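Long-range contact in SWD1-like protein (Myceliophthora thermophila, PDB 6E29), which probably serves, through its WD-repeat beta-propeller domain, as a protein-binding subunit of the COMPASS histone H3 methyltransferase complex: residues V31-K36 and E321-R326. Numbering follows the deposited sequence.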
# COMPACT_ATOMS: atom_id res chain seq x y z
N VAL B 31 10.13 2.11 0.52
CA VAL B 31 10.94 0.89 0.68
C VAL B 31 10.01 -0.30 0.78
O VAL B 31 8.87 -0.17 1.19
CB VAL B 31 11.81 0.92 1.94
CG1 VAL B 31 13.05 1.74 1.67
CG2 VAL B 31 10.98 1.43 3.09
N ARG B 32 10.52 -1.49 0.43
CA ARG B 32 9.75 -2.73 0.51
C ARG B 32 10.74 -3.89 0.51
O ARG B 32 11.58 -3.98 -0.39
CB ARG B 32 8.79 -2.94 -0.70
CG ARG B 32 7.78 -4.04 -0.46
CD ARG B 32 6.52 -3.39 0.22
NE ARG B 32 5.53 -4.34 0.69
CZ ARG B 32 4.38 -4.61 0.07
NH1 ARG B 32 4.08 -4.02 -1.09
NH2 ARG B 32 3.52 -5.48 0.64
N PHE B 33 10.65 -4.76 1.53
CA PHE B 33 11.47 -5.99 1.56
C PHE B 33 10.86 -7.04 0.63
O PHE B 33 9.65 -7.07 0.45
CB PHE B 33 11.49 -6.56 2.98
CG PHE B 33 12.28 -5.74 3.96
CD1 PHE B 33 13.66 -5.91 4.02
CD2 PHE B 33 11.67 -4.84 4.85
CE1 PHE B 33 14.48 -5.16 4.94
CE2 PHE B 33 12.49 -4.11 5.79
CZ PHE B 33 13.90 -4.29 5.81
N ASN B 34 11.71 -7.91 0.04
CA ASN B 34 11.15 -9.06 -0.68
C ASN B 34 10.69 -10.09 0.35
O ASN B 34 10.81 -9.88 1.56
CB ASN B 34 12.14 -9.60 -1.73
CG ASN B 34 13.36 -10.31 -1.11
OD1 ASN B 34 13.60 -10.22 0.09
ND2 ASN B 34 14.14 -11.02 -1.95
N ARG B 35 10.11 -11.20 -0.10
CA ARG B 35 9.46 -12.08 0.88
C ARG B 35 10.46 -12.91 1.67
O ARG B 35 10.23 -13.21 2.85
CB ARG B 35 8.47 -13.00 0.17
CG ARG B 35 7.54 -12.22 -0.73
CD ARG B 35 6.23 -12.91 -1.08
NE ARG B 35 5.17 -11.90 -1.12
CZ ARG B 35 5.07 -10.93 -2.03
NH1 ARG B 35 5.97 -10.82 -3.01
NH2 ARG B 35 4.08 -10.05 -1.95
N LYS B 36 11.58 -13.28 1.05
CA LYS B 36 12.59 -13.99 1.81
C LYS B 36 13.31 -13.08 2.78
O LYS B 36 13.86 -13.55 3.76
CB LYS B 36 13.63 -14.66 0.89
CG LYS B 36 13.19 -16.05 0.37
CD LYS B 36 14.09 -16.60 -0.75
CE LYS B 36 15.07 -17.63 -0.21
NZ LYS B 36 16.02 -16.89 0.70
N GLU B 321 8.48 0.19 6.82
CA GLU B 321 8.26 -1.20 6.42
C GLU B 321 8.97 -2.09 7.41
O GLU B 321 10.12 -1.81 7.77
CB GLU B 321 8.84 -1.51 5.04
CG GLU B 321 8.05 -0.92 3.93
CD GLU B 321 6.65 -1.53 3.85
OE1 GLU B 321 6.51 -2.77 4.01
OE2 GLU B 321 5.71 -0.75 3.66
N TRP B 322 8.31 -3.15 7.87
CA TRP B 322 8.99 -4.14 8.69
C TRP B 322 9.63 -5.24 7.84
O TRP B 322 9.08 -5.62 6.80
CB TRP B 322 7.99 -4.83 9.62
CG TRP B 322 7.37 -3.97 10.71
CD1 TRP B 322 6.27 -3.15 10.60
CD2 TRP B 322 7.77 -3.92 12.09
NE1 TRP B 322 5.96 -2.61 11.84
CE2 TRP B 322 6.85 -3.08 12.76
CE3 TRP B 322 8.80 -4.52 12.82
CZ2 TRP B 322 6.95 -2.82 14.11
CZ3 TRP B 322 8.89 -4.25 14.17
CH2 TRP B 322 7.98 -3.41 14.79
N HIS B 323 10.70 -5.83 8.38
CA HIS B 323 11.30 -7.02 7.75
C HIS B 323 10.33 -8.21 7.82
O HIS B 323 9.56 -8.34 8.79
CB HIS B 323 12.61 -7.33 8.48
CG HIS B 323 13.45 -8.36 7.79
ND1 HIS B 323 13.36 -9.71 8.07
CD2 HIS B 323 14.39 -8.23 6.82
CE1 HIS B 323 14.23 -10.37 7.32
NE2 HIS B 323 14.85 -9.50 6.54
N PRO B 324 10.30 -9.10 6.80
CA PRO B 324 9.29 -10.18 6.81
C PRO B 324 9.57 -11.31 7.79
O PRO B 324 8.71 -12.21 7.92
CB PRO B 324 9.33 -10.73 5.37
CG PRO B 324 10.76 -10.37 4.89
CD PRO B 324 11.03 -9.01 5.53
N HIS B 325 10.74 -11.35 8.43
CA HIS B 325 11.07 -12.47 9.30
C HIS B 325 11.58 -12.01 10.66
O HIS B 325 11.42 -12.72 11.65
CB HIS B 325 12.10 -13.43 8.67
CG HIS B 325 11.54 -14.16 7.49
ND1 HIS B 325 10.62 -15.18 7.64
CD2 HIS B 325 11.72 -13.99 6.15
CE1 HIS B 325 10.26 -15.62 6.44
NE2 HIS B 325 10.90 -14.91 5.52
N ARG B 326 12.22 -10.85 10.69
CA ARG B 326 12.90 -10.42 11.90
C ARG B 326 12.31 -9.11 12.42
O ARG B 326 11.69 -8.35 11.67
CB ARG B 326 14.40 -10.18 11.67
CG ARG B 326 15.19 -11.42 11.07
CD ARG B 326 15.19 -12.61 12.04
NE ARG B 326 15.88 -13.76 11.44
CZ ARG B 326 17.20 -13.97 11.50
NH1 ARG B 326 17.99 -13.12 12.16
NH2 ARG B 326 17.72 -15.03 10.90
O HOH W 1 8.34 -4.49 3.20
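Phe33 lies against the Trp322-His323 backbone and the Pro324 ring; it and Glu321 each reach toward the opposite segment and carry the contact about equally. The edge of His323 meets a face of the Phe33 ring in a T-shaped pair, planes 72° apart and His323 CD2 3.6 Å from Phe33 CE1. His323 CA adds a CH-pi contact, while Phe33 CD2 comes within 3.3 Å of Trp322 O. Pro324 CD packs on Phe33 CB at 3.6 Å and Pro324 CG rests 3.4 Å from Asn34 O, a place suited to a compact ring without an N-H. A broad, flat ring meets backbone and imidazole at once; an alanine here would probably leave the His323 edge without its aromatic face and open a gap beside the Trp322 carbonyl, though part of the Pro324 contact would remain.

Polar contacts flank this apolar patch. A water accepts from Phe33 N (2.9 Å) and donates to Glu321 OE1 (2.6 Å). A carboxylate suits this place, since OE1 also forms a long salt bridge to Arg32 NE (3.8 Å) and another to Arg222. The bend in Glu321 at chi2 (-65°) turns the acid toward these partners. Farther along, where both segments have left their strands, His325 NE2 gives Arg35 O a weak, bent hydrogen bond (3.2 Å, 127°). His323 ND1 accepts the N-H groups of His325 and Arg326, and NE2 bonds Gly37 O, so imidazole offers both nitrogens.

Strands 28-33 and 317-322 are the innermost of adjacent four-stranded propeller blades, the latter closed by strand 19-23. Phe33 and Val31 also touch Leu40 of strand 39-44, and His323 touches Leu328 of strand 328-333.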